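Local coordinates for protein Pab-dependent poly(a)-specific ribonuclease subunit PAN2 (Neurospora crassa, PDB 4CZW) that probably shortens the poly(A) tails of mRNA as the catalytic exonuclease subunit of the PAN2-PAN3 deadenylation complex, releasing 5'-AMP, at residues C80-L85 against K144-Y149. Numbering follows the deposited sequence.
Sequences CLLCEL and KISQDY. With ZN (zinc ion), chain B.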
# COMPACT_ATOMS: atom_id res chain seq x y z
N CYS A 80 2.97 6.07 -10.45
CA CYS A 80 4.19 5.51 -9.86
C CYS A 80 3.80 4.59 -8.71
O CYS A 80 3.55 5.06 -7.60
CB CYS A 80 5.11 6.63 -9.38
SG CYS A 80 6.64 6.08 -8.61
N LEU A 81 3.76 3.29 -8.99
CA LEU A 81 3.23 2.31 -8.04
C LEU A 81 4.03 2.22 -6.75
O LEU A 81 3.48 1.89 -5.70
CB LEU A 81 3.16 0.94 -8.70
CG LEU A 81 2.21 0.84 -9.90
CD1 LEU A 81 2.19 -0.58 -10.46
CD2 LEU A 81 0.81 1.30 -9.52
N LEU A 82 5.33 2.50 -6.82
CA LEU A 82 6.17 2.43 -5.63
C LEU A 82 5.84 3.57 -4.67
O LEU A 82 5.82 3.38 -3.45
CB LEU A 82 7.66 2.48 -6.01
CG LEU A 82 8.63 2.27 -4.84
CD1 LEU A 82 8.28 1.00 -4.09
CD2 LEU A 82 10.06 2.22 -5.34
N CYS A 83 5.57 4.75 -5.22
CA CYS A 83 5.12 5.88 -4.42
C CYS A 83 3.77 5.57 -3.78
O CYS A 83 3.56 5.81 -2.59
CB CYS A 83 5.02 7.15 -5.27
SG CYS A 83 6.55 8.08 -5.42
N GLU A 84 2.86 5.03 -4.59
CA GLU A 84 1.54 4.64 -4.11
C GLU A 84 1.66 3.55 -3.04
O GLU A 84 0.86 3.51 -2.11
CB GLU A 84 0.67 4.16 -5.27
CG GLU A 84 0.48 5.19 -6.37
CD GLU A 84 -0.34 6.38 -5.92
OE1 GLU A 84 -1.15 6.23 -4.98
OE2 GLU A 84 -0.18 7.47 -6.51
N LEU A 85 2.65 2.68 -3.19
CA LEU A 85 2.91 1.64 -2.20
C LEU A 85 3.32 2.26 -0.87
O LEU A 85 2.92 1.79 0.19
CB LEU A 85 3.99 0.68 -2.69
CG LEU A 85 3.52 -0.62 -3.35
CD1 LEU A 85 4.70 -1.43 -3.83
CD2 LEU A 85 2.68 -1.43 -2.38
N LYS A 144 7.79 -3.49 -11.50
CA LYS A 144 7.57 -2.06 -11.62
C LYS A 144 8.28 -1.26 -10.54
O LYS A 144 8.92 -0.25 -10.82
CB LYS A 144 6.07 -1.75 -11.59
CG LYS A 144 5.35 -2.07 -12.89
CD LYS A 144 5.90 -1.24 -14.04
CE LYS A 144 5.21 -1.56 -15.35
NZ LYS A 144 5.78 -0.76 -16.48
N ILE A 145 8.18 -1.71 -9.29
CA ILE A 145 8.79 -0.99 -8.18
C ILE A 145 10.31 -1.11 -8.21
O ILE A 145 11.01 -0.31 -7.59
CB ILE A 145 8.27 -1.48 -6.82
CG1 ILE A 145 8.78 -2.89 -6.51
CG2 ILE A 145 6.75 -1.44 -6.79
CD1 ILE A 145 8.37 -3.41 -5.15
N SER A 146 10.82 -2.11 -8.92
CA SER A 146 12.26 -2.29 -9.05
C SER A 146 12.87 -1.18 -9.90
O SER A 146 13.94 -0.67 -9.59
CB SER A 146 12.58 -3.66 -9.66
OG SER A 146 13.97 -3.90 -9.67
N GLN A 147 12.17 -0.81 -10.97
CA GLN A 147 12.64 0.24 -11.86
C GLN A 147 12.21 1.61 -11.34
O GLN A 147 12.83 2.63 -11.68
CB GLN A 147 12.13 0.02 -13.28
CG GLN A 147 10.63 0.16 -13.45
CD GLN A 147 10.15 -0.28 -14.82
OE1 GLN A 147 10.50 -1.36 -15.30
NE2 GLN A 147 9.36 0.57 -15.47
N ASP A 148 11.16 1.64 -10.53
CA ASP A 148 10.74 2.87 -9.87
C ASP A 148 11.75 3.29 -8.81
O ASP A 148 12.00 4.48 -8.60
CB ASP A 148 9.35 2.71 -9.24
CG ASP A 148 8.23 2.73 -10.25
OD1 ASP A 148 8.44 3.25 -11.37
OD2 ASP A 148 7.13 2.22 -9.94
N TYR A 149 12.33 2.30 -8.15
CA TYR A 149 13.28 2.53 -7.07
C TYR A 149 14.57 3.16 -7.57
O TYR A 149 15.20 3.96 -6.88
CB TYR A 149 13.57 1.22 -6.33
CG TYR A 149 14.51 1.37 -5.15
CD1 TYR A 149 14.03 1.73 -3.90
CD2 TYR A 149 15.87 1.12 -5.29
CE1 TYR A 149 14.88 1.86 -2.82
CE2 TYR A 149 16.73 1.24 -4.21
CZ TYR A 149 16.23 1.61 -2.98
OH TYR A 149 17.08 1.73 -1.91
ZN ZN B . 7.87 7.42 -7.21
O HOH W 1 5.29 2.42 -11.65
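Leu82 and Ile145, whose CA atoms lie 5.0 Å apart, mark where the first turn of helix 81-85 crosses helix 144-149 nearly at right angles (-95°), the axes 9.2 Å apart. This is packing within the ubiquitin-protease-like pseudo-UCH domain, beside a zinc site of three cysteines and one histidine. Cys80, at the N-cap, and Cys83 form its CxxC half, each SG 2.3 Å from the zinc; His70 and Cys75 complete it. Thiolates three residues apart at a helix start can reach one metal together.

Leu82 fills the crossing with its fork. With CG anti to the backbone N (chi1 -174°), its branches reach helix 144-149: CD1 meets Ile145 CB at 3.7 Å, while CD2 lies near the Tyr149 ring plane, at its edge, and touches Tyr149 CB. Shortening Leu82 to alanine would remove both methyls and is likely to open a gap between the helices, Ile145 CB losing its nearest apolar neighbour, CD1, and Tyr149 CB losing CD2. Ile145, branched at CB, can serve two leucines, its CG2 also touching Leu85 CD1 at 3.6 Å. Ala67 of helix 61-71 packs against both leucines.

Asp148 lies within the interface yet is partly open to solvent. Its methylene rests on Leu82 CB, and its short carboxylate faces the helix start, where backbone N-H groups still lack acceptors from a preceding turn; their partial positive charge would probably help stabilise the anion. No direct hydrogen bond spans the segments. Instead one water appears to bridge them: its link to Asp148 OD2 is doubtfully short, but it accepts from Leu81 N at 3.2 Å.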